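Local coordinates for nitrate reductase (PDB 5YLY), which probably reduces nitrate to nitrite at the expense of NADH, its FAD-binding cytochrome b5 reductase domain, the part described here, taking electrons from the nucleotide, at residues A[192-197]-A[221-226]; A[164-169]-A[251-256]; A[70-75]-A[134-139]; A[59-64]-A[94-99]. All blocks are in the same frame, centred on the assembly; numbering follows the deposited sequence. Where two conformers were deposited one is given.

Interaction 1 of 4, residues A[192-197]-A[221-226]; sequences TEIRLL and DRVKIH
The carbonyl oxygen of Ile194 is gripped from opposite faces of its plane: the backbone N of Lys224 reaches it from one, and NH1 of Arg195, 2.9 Å from Ile194 O, from the other, above the carbonyl plane. Arg195 folds back to do this, CG lying beside its own backbone N (chi1 -69°) and the chain bending again at chi2. Its guanidinium then lies alongside the Lys224 side chain, which points the same way: Arg195 CD meets Lys224 CB at 3.5 Å, and Lys224 CG stands over the centre of one guanidinium face. The two charges stay apart, Arg195 NH2 and Lys224 NZ being 5.1 Å from each other. A water, 2.9 Å from Arg195 NH1, also lies within hydrogen-bonding distance of Glu193 OE2 and Asp221 O. The backbones pair in parallel, the strands 8° apart in direction; Ile194 N donates to Arg222 O at 2.8 Å, and Leu196 N to Lys224 O almost straight. On the face opposite Arg195, CG2 of Ile194 touches CG2 of Val223, and CD2 of Leu196 meets CG2 of Ile225 at 3.8 Å. Where the strands begin, the bent Arg222 side chain brings NH1 to a lone pair of Thr192 O, 3.0 Å away and in the guanidinium plane. The strands belong to a beta-alpha-beta unit with helix 209-218 between them, part of the parallel sheet of the NAD-binding domain. Strand 164-170 flanks 193-200 on its other edge; helix 174-185 packs against Ile194, while helix 245-251 covers Leu197 and His226 on the other face.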
# COMPACT_ATOMS: atom_id res chain seq x y z
N THR A 192 1.70 -4.67 -18.48
CA THR A 192 2.19 -5.46 -17.35
C THR A 192 1.02 -6.15 -16.64
O THR A 192 -0.05 -5.55 -16.50
CB THR A 192 2.98 -4.54 -16.36
OG1 THR A 192 3.98 -3.87 -17.11
CG2 THR A 192 3.63 -5.33 -15.21
N GLU A 193 1.19 -7.43 -16.30
CA GLU A 193 0.18 -8.23 -15.60
C GLU A 193 0.49 -8.22 -14.10
O GLU A 193 1.66 -8.10 -13.69
CB GLU A 193 0.16 -9.69 -16.08
CG GLU A 193 -0.11 -9.91 -17.55
CD GLU A 193 0.01 -11.37 -17.91
OE1 GLU A 193 1.13 -11.83 -18.24
OE2 GLU A 193 -1.02 -12.08 -17.82
N ILE A 194 -0.55 -8.39 -13.29
CA ILE A 194 -0.41 -8.33 -11.83
C ILE A 194 -1.14 -9.47 -11.17
O ILE A 194 -2.24 -9.82 -11.59
CB ILE A 194 -1.00 -6.97 -11.30
CG1 ILE A 194 -0.23 -5.73 -11.84
CG2 ILE A 194 -1.09 -6.92 -9.76
CD1 ILE A 194 -1.12 -4.42 -11.72
N ARG A 195 -0.57 -10.00 -10.08
CA ARG A 195 -1.26 -10.94 -9.21
C ARG A 195 -1.14 -10.42 -7.80
O ARG A 195 -0.03 -10.18 -7.34
CB ARG A 195 -0.67 -12.37 -9.30
CG ARG A 195 -0.93 -13.06 -10.64
CD ARG A 195 -2.41 -13.33 -10.89
NE ARG A 195 -2.63 -13.99 -12.18
CZ ARG A 195 -2.79 -13.37 -13.35
NH1 ARG A 195 -2.74 -12.03 -13.41
NH2 ARG A 195 -2.97 -14.07 -14.46
N LEU A 196 -2.27 -10.23 -7.12
CA LEU A 196 -2.21 -9.78 -5.74
C LEU A 196 -2.68 -10.87 -4.80
O LEU A 196 -3.74 -11.49 -5.02
CB LEU A 196 -3.08 -8.50 -5.56
CG LEU A 196 -3.34 -8.03 -4.10
CD1 LEU A 196 -2.04 -7.55 -3.42
CD2 LEU A 196 -4.40 -6.91 -4.08
N LEU A 197 -1.93 -11.06 -3.71
CA LEU A 197 -2.30 -11.96 -2.63
C LEU A 197 -2.40 -11.08 -1.38
O LEU A 197 -1.43 -10.43 -1.00
CB LEU A 197 -1.31 -13.12 -2.49
CG LEU A 197 -1.52 -14.08 -1.28
CD1 LEU A 197 -2.93 -14.69 -1.28
CD2 LEU A 197 -0.53 -15.22 -1.32
N ASP A 221 -8.23 -9.40 -17.69
CA ASP A 221 -7.15 -10.20 -18.24
C ASP A 221 -5.78 -9.73 -17.78
O ASP A 221 -4.79 -10.31 -18.19
CB ASP A 221 -7.22 -10.20 -19.78
CG ASP A 221 -8.40 -10.94 -20.35
OD1 ASP A 221 -9.12 -11.60 -19.59
OD2 ASP A 221 -8.58 -10.91 -21.58
N ARG A 222 -5.72 -8.66 -16.96
CA ARG A 222 -4.44 -8.08 -16.53
C ARG A 222 -4.18 -8.24 -15.03
O ARG A 222 -3.05 -8.12 -14.60
CB ARG A 222 -4.30 -6.59 -16.96
CG ARG A 222 -3.92 -6.49 -18.45
CD ARG A 222 -2.79 -5.52 -18.69
NE ARG A 222 -3.32 -4.15 -18.80
CZ ARG A 222 -2.79 -3.12 -18.18
NH1 ARG A 222 -1.66 -3.27 -17.50
NH2 ARG A 222 -3.35 -1.92 -18.28
N VAL A 223 -5.21 -8.54 -14.25
CA VAL A 223 -5.02 -8.67 -12.80
C VAL A 223 -5.92 -9.74 -12.22
O VAL A 223 -7.04 -9.97 -12.72
CB VAL A 223 -5.20 -7.27 -12.11
CG1 VAL A 223 -6.64 -6.75 -12.24
CG2 VAL A 223 -4.77 -7.30 -10.63
N LYS A 224 -5.42 -10.42 -11.18
CA LYS A 224 -6.21 -11.33 -10.33
C LYS A 224 -5.90 -10.98 -8.90
O LYS A 224 -4.75 -10.61 -8.57
CB LYS A 224 -5.90 -12.80 -10.58
CG LYS A 224 -6.43 -13.29 -11.93
CD LYS A 224 -6.28 -14.82 -12.06
CE LYS A 224 -6.58 -15.27 -13.47
NZ LYS A 224 -7.98 -14.98 -13.86
N ILE A 225 -6.92 -11.07 -8.04
CA ILE A 225 -6.75 -10.78 -6.62
C ILE A 225 -7.24 -11.97 -5.81
O ILE A 225 -8.33 -12.49 -6.08
CB ILE A 225 -7.45 -9.45 -6.23
CG1 ILE A 225 -6.88 -8.23 -7.03
CG2 ILE A 225 -7.33 -9.19 -4.71
CD1 ILE A 225 -7.76 -7.09 -7.09
N HIS A 226 -6.43 -12.42 -4.84
CA HIS A 226 -6.80 -13.53 -3.97
C HIS A 226 -6.62 -13.05 -2.55
O HIS A 226 -5.69 -12.29 -2.27
CB HIS A 226 -5.96 -14.77 -4.23
CG HIS A 226 -6.56 -16.01 -3.64
ND1 HIS A 226 -7.52 -16.71 -4.34
CD2 HIS A 226 -6.36 -16.62 -2.46
CE1 HIS A 226 -7.83 -17.75 -3.60
NE2 HIS A 226 -7.18 -17.74 -2.46
O HOH W 1 -3.11 -11.59 -16.23

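Interaction 2 of 4, residues A[164-169]-A[251-256]; sequences RINMIA and ALFRYE
A side-chain amide pairing with a backbone, continued by an arginine laid on a phenylalanine, fastens the loop after helix 245-251 to strand 164-170 of the parallel sheet. The Asn166 amide binds both polar backbone atoms of Phe253. Phe253 N donates to Asn166 OD1 at 2.8 Å, and Asn166 ND2 returns a nearly straight bond (169°) to a lone pair of Phe253 O, which lies in the amide plane. Ser261 is a second partner of ND2, so both ends of the buried amide are engaged and its flip is fixed. With an alanine here the amide is gone, and Phe253 N and O would probably lose these partners, letting the loop shift on the sheet. The strand is central in the Rossmann-like sheet of the NAD-binding domain, and the loop leads from the helix on one face into the neighbouring strand 259-264. Beside the amide, Arg164, in the conformer described, runs over the Phe253 ring: CD stands above the ring centre, 3.7 Å from the centroid, in a CH-pi contact. A bend at chi3 (-42°) turns the guanidinium down nearly flat on Phe253, planes 20° apart and centres 4.3 Å apart. Over the other guanidinium face comes the Glu256 carboxylate, whose OE2 forms a long salt bridge of 3.6 Å with Arg164 NH1. Thr259 accepts from Arg164 NE and so helps to hold the group level. At the helix end of the loop, Leu252 CB lies against Asn166 OD1, and Leu252 CD1 touches Ile168 CD1 at 3.7 Å, the two side chains crossing at about a right angle.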
# COMPACT_ATOMS: atom_id res chain seq x y z
N ARG A 164 5.56 -9.03 -15.53
CA ARG A 164 4.64 -9.58 -14.53
C ARG A 164 5.05 -9.20 -13.12
O ARG A 164 6.25 -9.26 -12.78
CB ARG A 164 4.55 -11.10 -14.67
CG ARG A 164 4.07 -11.58 -16.06
CD ARG A 164 3.86 -13.09 -16.14
NE ARG A 164 4.94 -13.82 -15.48
CZ ARG A 164 4.96 -15.14 -15.32
NH1 ARG A 164 5.96 -15.72 -14.69
NH2 ARG A 164 3.98 -15.90 -15.81
N ILE A 165 4.08 -8.77 -12.30
CA ILE A 165 4.40 -8.39 -10.93
C ILE A 165 3.48 -9.10 -9.98
O ILE A 165 2.26 -8.90 -10.03
CB ILE A 165 4.32 -6.84 -10.68
CG1 ILE A 165 5.26 -6.05 -11.65
CG2 ILE A 165 4.62 -6.51 -9.20
CD1 ILE A 165 5.19 -4.50 -11.53
N ASN A 166 4.07 -9.86 -9.03
CA ASN A 166 3.35 -10.46 -7.93
C ASN A 166 3.34 -9.43 -6.82
O ASN A 166 4.35 -8.76 -6.60
CB ASN A 166 4.09 -11.70 -7.40
CG ASN A 166 3.93 -12.91 -8.24
OD1 ASN A 166 2.92 -13.06 -8.94
ND2 ASN A 166 4.90 -13.83 -8.15
N MET A 167 2.24 -9.34 -6.08
CA MET A 167 2.15 -8.43 -4.95
C MET A 167 1.62 -9.19 -3.76
O MET A 167 0.59 -9.87 -3.85
CB MET A 167 1.20 -7.27 -5.28
CG MET A 167 1.63 -6.48 -6.48
SD MET A 167 0.46 -5.19 -6.81
CE MET A 167 1.36 -4.33 -8.01
N ILE A 168 2.34 -9.10 -2.64
CA ILE A 168 1.87 -9.73 -1.42
C ILE A 168 1.75 -8.63 -0.38
O ILE A 168 2.74 -7.99 -0.04
CB ILE A 168 2.72 -10.91 -0.91
CG1 ILE A 168 3.03 -11.95 -2.02
CG2 ILE A 168 2.04 -11.55 0.32
CD1 ILE A 168 3.92 -13.19 -1.46
N ALA A 169 0.54 -8.45 0.13
CA ALA A 169 0.27 -7.46 1.16
C ALA A 169 -0.38 -8.08 2.36
O ALA A 169 -1.17 -9.02 2.23
CB ALA A 169 -0.63 -6.36 0.59
N ALA A 251 -2.33 -18.36 -6.23
CA ALA A 251 -2.54 -16.93 -6.40
C ALA A 251 -1.53 -16.17 -7.21
O ALA A 251 -1.87 -15.11 -7.72
CB ALA A 251 -2.64 -16.29 -5.02
N LEU A 252 -0.27 -16.64 -7.27
CA LEU A 252 0.81 -15.86 -7.89
C LEU A 252 1.51 -16.49 -9.08
O LEU A 252 1.41 -17.70 -9.29
CB LEU A 252 1.86 -15.54 -6.78
CG LEU A 252 1.32 -14.89 -5.48
CD1 LEU A 252 2.40 -14.82 -4.45
CD2 LEU A 252 0.73 -13.45 -5.76
N PHE A 253 2.27 -15.68 -9.82
CA PHE A 253 3.09 -16.18 -10.93
C PHE A 253 4.36 -16.85 -10.37
O PHE A 253 4.93 -16.37 -9.38
CB PHE A 253 3.56 -15.02 -11.83
CG PHE A 253 2.49 -14.25 -12.57
CD1 PHE A 253 1.67 -14.88 -13.50
CD2 PHE A 253 2.34 -12.88 -12.37
CE1 PHE A 253 0.71 -14.16 -14.21
CE2 PHE A 253 1.39 -12.16 -13.10
CZ PHE A 253 0.57 -12.80 -14.01
N ARG A 254 4.85 -17.90 -11.05
CA ARG A 254 6.13 -18.50 -10.69
C ARG A 254 7.20 -17.59 -11.29
O ARG A 254 6.89 -16.82 -12.21
CB ARG A 254 6.26 -19.91 -11.31
CG ARG A 254 5.37 -20.94 -10.63
CD ARG A 254 5.81 -22.37 -10.88
NE ARG A 254 6.98 -22.79 -10.10
CZ ARG A 254 6.95 -23.23 -8.84
NH1 ARG A 254 8.07 -23.57 -8.22
NH2 ARG A 254 5.79 -23.31 -8.19
N TYR A 255 8.43 -17.64 -10.79
CA TYR A 255 9.49 -16.82 -11.38
C TYR A 255 9.87 -17.28 -12.81
O TYR A 255 9.98 -18.47 -13.09
CB TYR A 255 10.76 -16.77 -10.50
CG TYR A 255 11.92 -16.07 -11.19
CD1 TYR A 255 11.90 -14.70 -11.40
CD2 TYR A 255 12.96 -16.81 -11.75
CE1 TYR A 255 12.93 -14.06 -12.10
CE2 TYR A 255 13.98 -16.18 -12.47
CZ TYR A 255 13.97 -14.81 -12.63
OH TYR A 255 14.98 -14.18 -13.32
N GLU A 256 10.07 -16.31 -13.68
CA GLU A 256 10.57 -16.39 -15.05
C GLU A 256 11.26 -15.03 -15.24
O GLU A 256 10.80 -14.06 -14.63
CB GLU A 256 9.40 -16.46 -16.06
CG GLU A 256 8.87 -17.86 -16.35
CD GLU A 256 7.58 -17.84 -17.16
OE1 GLU A 256 7.51 -17.13 -18.18
OE2 GLU A 256 6.62 -18.54 -16.75

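Interaction 3 of 4, residues A[70-75]-A[134-139]; sequences MLIRKK and DTVEVK
Glu137 OE1 takes three donors from the facing strand. Arg73 presents NE and NH1 side-on, 2.8 and 2.9 Å from Glu137 OE1, with that oxygen in the guanidinium plane and the two flat groups nearly coplanar. The third, Lys75 NZ, comes from above the carboxylate plane, 2.7 Å from Glu137 OE1. This salt-bridge network puts two positive charges on one oxygen, which would probably favour the ionised carboxylate. Arg73 reaches it with CG between its backbone N and carbonyl carbon (chi1 76°) and the chain extended to NE, while the Lys75 chain is bent at three torsions. Beneath the salt bridges Arg73 and Glu137 are an antiparallel hydrogen-bonded pair, as are Leu71 and Lys139; Glu137 N donates almost straight to Arg73 O at 2.8 Å. Strands 69-75 and 135-142 are neighbours in the six-stranded antiparallel barrel of the FAD-binding domain. The face away from the charges looks inward: Ile72 CG2 meets Val136 CG2 at 3.7 Å, and Met70 CE, in the conformer described, touches Val138 CG1 at 3.8 Å. Phe102, on strand 101-107, touches both Met70 and Val138, and Ile72 packs on Tyr90 and Phe123, both probable FAD-binding residues. Farther along, where the strands splay, Lys74 bends at chi4 to put NZ 2.8 Å from Thr135 O, and a water joins the same NZ to Thr135 N.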
# COMPACT_ATOMS: atom_id res chain seq x y z
N MET A 70 5.53 8.49 1.72
CA MET A 70 5.85 9.72 2.44
C MET A 70 5.88 9.47 3.93
O MET A 70 5.27 8.52 4.41
CB MET A 70 4.79 10.81 2.15
CG MET A 70 3.39 10.40 2.55
SD MET A 70 1.98 11.48 2.13
CE MET A 70 2.51 12.13 0.60
N LEU A 71 6.55 10.35 4.67
CA LEU A 71 6.54 10.26 6.12
C LEU A 71 5.66 11.40 6.59
O LEU A 71 5.82 12.55 6.15
CB LEU A 71 7.97 10.40 6.70
CG LEU A 71 8.95 9.36 6.21
CD1 LEU A 71 10.36 9.64 6.78
CD2 LEU A 71 8.49 7.95 6.58
N ILE A 72 4.70 11.09 7.43
CA ILE A 72 3.80 12.11 7.92
C ILE A 72 4.02 12.25 9.41
O ILE A 72 4.12 11.23 10.10
CB ILE A 72 2.34 11.74 7.59
CG1 ILE A 72 2.15 11.65 6.04
CG2 ILE A 72 1.36 12.74 8.23
CD1 ILE A 72 0.96 11.07 5.58
N ARG A 73 4.09 13.49 9.89
CA ARG A 73 4.35 13.70 11.31
C ARG A 73 3.55 14.84 11.90
O ARG A 73 3.08 15.72 11.17
CB ARG A 73 5.85 13.91 11.58
CG ARG A 73 6.38 15.26 11.20
CD ARG A 73 7.88 15.37 11.45
NE ARG A 73 8.25 16.78 11.48
CZ ARG A 73 9.41 17.23 11.96
NH1 ARG A 73 9.66 18.53 11.98
NH2 ARG A 73 10.33 16.38 12.40
N LYS A 74 3.45 14.85 13.24
CA LYS A 74 2.82 15.93 13.96
C LYS A 74 3.39 16.01 15.36
O LYS A 74 3.64 14.98 16.01
CB LYS A 74 1.28 15.78 14.03
CG LYS A 74 0.60 17.13 14.33
CD LYS A 74 -0.91 17.08 14.31
CE LYS A 74 -1.53 18.36 14.88
NZ LYS A 74 -1.12 19.60 14.14
N LYS A 75 3.57 17.25 15.82
CA LYS A 75 4.02 17.56 17.18
C LYS A 75 2.75 17.64 18.03
O LYS A 75 1.85 18.44 17.72
CB LYS A 75 4.76 18.91 17.23
CG LYS A 75 6.21 18.93 16.78
CD LYS A 75 6.35 19.49 15.37
CE LYS A 75 6.56 18.38 14.37
NZ LYS A 75 5.80 18.59 13.12
N ASP A 134 -6.65 21.56 10.60
CA ASP A 134 -5.42 21.21 11.34
C ASP A 134 -4.37 20.79 10.30
O ASP A 134 -4.73 20.42 9.17
CB ASP A 134 -5.67 20.03 12.31
CG ASP A 134 -6.54 20.36 13.50
OD1 ASP A 134 -6.88 21.56 13.67
OD2 ASP A 134 -6.92 19.41 14.25
N THR A 135 -3.09 20.82 10.69
CA THR A 135 -2.03 20.47 9.75
C THR A 135 -1.16 19.32 10.23
O THR A 135 -1.12 19.01 11.41
CB THR A 135 -1.13 21.70 9.50
OG1 THR A 135 -0.50 22.06 10.75
CG2 THR A 135 -1.89 22.90 8.93
N VAL A 136 -0.44 18.71 9.28
CA VAL A 136 0.58 17.69 9.54
C VAL A 136 1.79 18.11 8.72
O VAL A 136 1.68 18.96 7.83
CB VAL A 136 0.16 16.25 9.17
CG1 VAL A 136 -1.05 15.78 9.99
CG2 VAL A 136 -0.06 16.09 7.65
N GLU A 137 2.94 17.50 8.99
CA GLU A 137 4.13 17.77 8.19
C GLU A 137 4.42 16.57 7.36
O GLU A 137 4.26 15.45 7.83
CB GLU A 137 5.33 18.17 9.07
CG GLU A 137 5.21 19.60 9.53
CD GLU A 137 6.40 20.12 10.30
OE1 GLU A 137 7.14 19.30 10.88
OE2 GLU A 137 6.58 21.36 10.34
N VAL A 138 4.82 16.80 6.10
CA VAL A 138 5.05 15.72 5.15
C VAL A 138 6.46 15.75 4.59
O VAL A 138 6.88 16.77 4.05
CB VAL A 138 3.99 15.78 4.00
CG1 VAL A 138 4.10 14.55 3.10
CG2 VAL A 138 2.57 15.90 4.56
N LYS A 139 7.15 14.60 4.65
CA LYS A 139 8.49 14.48 4.07
C LYS A 139 8.54 13.32 3.08
O LYS A 139 8.16 12.19 3.40
CB LYS A 139 9.58 14.33 5.17
CG LYS A 139 11.00 14.21 4.58
CD LYS A 139 12.12 14.33 5.62
CE LYS A 139 12.51 15.76 5.85
NZ LYS A 139 13.77 15.87 6.64
O HOH W 2 -2.94 21.79 13.44

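Interaction 4 of 4, residues A[59-64]-A[94-99]; sequences EQLLGL and TANETR
Asn96 reaches across to the 59-64 loop, and each atom of its side chain meets something there. CB lies against the Leu61 side chain, 3.9 Å from its CD1. CG, turned beside the backbone N (chi1 -71°), brings the amide up to the backbone at Gly63 and Leu64. OD1 then accepts two neighbouring amides, Gly63 N at 2.8 Å and Leu64 N at 2.9 Å, with the Leu64 bond the straighter (159° against 131°). Asn96 ND2 lies 3.6 Å from Leu64 O. The backbone of Asn96 is tied in by water: one links its N to Leu64 O, another joins its O and Thr98 O to Leu62 N. A leucine in place of Asn96 would probably leave the Gly63 and Leu64 amides without their shared acceptor, letting the 59-64 loop shift. At the other end the extended Arg99 chain passes Glu59 O and puts NH2 3.0 Å from it, nearly on the carbonyl axis, while Leu61 CD1 lies over one guanidinium face. Residues 95-98 form a type I beta turn, closed by Thr98 N to Ala95 O; Glu97 OE2 braces it, accepting from Ala95 N and Thr98 OG1. Leu62 packs inward on Phe102. One asparagine carbonyl, accepting from two successive backbone amides, thus ties together two inter-strand loops of the FAD-binding barrel, with the Leu64 side chain near that of Thr91, a probable FAD-binding residue.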
# COMPACT_ATOMS: atom_id res chain seq x y z
N GLU A 59 -3.51 23.37 -7.63
CA GLU A 59 -3.08 22.82 -8.92
C GLU A 59 -1.70 22.14 -8.81
O GLU A 59 -1.11 21.72 -9.81
CB GLU A 59 -3.06 23.91 -9.99
CG GLU A 59 -4.44 24.33 -10.47
CD GLU A 59 -4.43 25.60 -11.30
OE1 GLU A 59 -3.45 25.82 -12.05
OE2 GLU A 59 -5.41 26.37 -11.21
N GLN A 60 -1.19 22.01 -7.58
CA GLN A 60 0.16 21.52 -7.36
C GLN A 60 0.30 20.03 -7.54
O GLN A 60 -0.57 19.26 -7.16
CB GLN A 60 0.69 21.97 -5.98
CG GLN A 60 2.20 21.80 -5.81
CD GLN A 60 2.72 22.18 -4.44
OE1 GLN A 60 2.03 22.06 -3.43
NE2 GLN A 60 3.95 22.65 -4.39
N LEU A 61 1.41 19.65 -8.20
CA LEU A 61 1.78 18.26 -8.42
C LEU A 61 2.27 17.71 -7.08
O LEU A 61 3.04 18.38 -6.38
CB LEU A 61 2.95 18.25 -9.44
CG LEU A 61 3.56 16.90 -9.87
CD1 LEU A 61 2.55 16.09 -10.66
CD2 LEU A 61 4.81 17.13 -10.70
N LEU A 62 1.86 16.49 -6.72
CA LEU A 62 2.33 15.88 -5.48
C LEU A 62 3.83 15.60 -5.54
O LEU A 62 4.54 15.94 -4.60
CB LEU A 62 1.57 14.60 -5.18
CG LEU A 62 1.99 13.83 -3.91
CD1 LEU A 62 1.84 14.70 -2.62
CD2 LEU A 62 1.17 12.54 -3.80
N GLY A 63 4.28 14.96 -6.62
CA GLY A 63 5.69 14.63 -6.82
C GLY A 63 6.09 13.36 -6.10
O GLY A 63 7.17 13.30 -5.49
N LEU A 64 5.22 12.35 -6.15
CA LEU A 64 5.44 11.05 -5.51
C LEU A 64 5.59 10.01 -6.62
O LEU A 64 4.58 9.59 -7.20
CB LEU A 64 4.26 10.66 -4.56
CG LEU A 64 4.48 9.34 -3.77
CD1 LEU A 64 5.70 9.45 -2.81
CD2 LEU A 64 3.22 8.97 -2.95
N THR A 94 -3.99 8.37 -3.63
CA THR A 94 -3.91 9.23 -4.81
C THR A 94 -2.40 9.37 -5.07
O THR A 94 -1.58 9.13 -4.17
CB THR A 94 -4.56 10.63 -4.63
OG1 THR A 94 -3.98 11.27 -3.50
CG2 THR A 94 -6.07 10.55 -4.44
N ALA A 95 -2.02 9.77 -6.27
CA ALA A 95 -0.59 10.01 -6.55
C ALA A 95 -0.48 11.23 -7.50
O ALA A 95 -1.32 12.14 -7.39
CB ALA A 95 0.06 8.74 -7.09
N ASN A 96 0.49 11.24 -8.45
CA ASN A 96 0.70 12.42 -9.31
C ASN A 96 -0.48 12.79 -10.19
O ASN A 96 -0.61 13.96 -10.55
CB ASN A 96 1.97 12.28 -10.13
CG ASN A 96 3.21 12.40 -9.29
OD1 ASN A 96 3.17 12.87 -8.15
ND2 ASN A 96 4.36 11.97 -9.83
N GLU A 97 -1.35 11.84 -10.51
CA GLU A 97 -2.54 12.10 -11.35
C GLU A 97 -3.54 13.08 -10.68
O GLU A 97 -4.38 13.65 -11.37
CB GLU A 97 -3.26 10.77 -11.69
CG GLU A 97 -4.14 10.19 -10.57
CD GLU A 97 -3.45 9.82 -9.26
OE1 GLU A 97 -2.28 9.40 -9.32
OE2 GLU A 97 -4.09 9.93 -8.19
N THR A 98 -3.47 13.22 -9.35
CA THR A 98 -4.39 14.08 -8.59
C THR A 98 -3.62 15.31 -8.11
O THR A 98 -2.79 15.21 -7.21
CB THR A 98 -4.94 13.30 -7.40
OG1 THR A 98 -5.61 12.13 -7.87
CG2 THR A 98 -5.90 14.13 -6.55
N ARG A 99 -3.96 16.47 -8.67
CA ARG A 99 -3.33 17.72 -8.28
C ARG A 99 -4.07 18.41 -7.12
O ARG A 99 -5.28 18.27 -6.98
CB ARG A 99 -3.24 18.68 -9.48
CG ARG A 99 -2.26 18.22 -10.55
CD ARG A 99 -2.21 19.22 -11.69
NE ARG A 99 -1.20 18.86 -12.69
CZ ARG A 99 0.06 19.29 -12.70
NH1 ARG A 99 0.88 18.91 -13.66
NH2 ARG A 99 0.50 20.10 -11.74
O HOH W 3 -0.28 15.44 -8.20
O HOH W 4 2.58 9.15 -9.08

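Overall arrangement
From the N terminus, the first segment met is 59-64, whose contact with 94-99 (interaction 4) closes a loop containing strands 69-75 and 85-90. Interaction 3 opens inside that loop, at 70-75, but closes beyond it, at 134-139, so the two cross; they touch where Met70 CE packs on Leu62 CD1, 4.2 Å away. Interaction 3 pairs two barrel strands; interaction 4 joins the loop before strand 69-75 to that before strand 101-107. The chain then enters the NAD-binding domain. Interaction 2 starts at 164-169 and closes only at 251-256, enclosing the beta-alpha-beta unit of interaction 1. Strands 164-170 and 193-200 are sheet neighbours, so these two touch directly. Interactions 1 and 3 lie on opposite sides of the chain's centre.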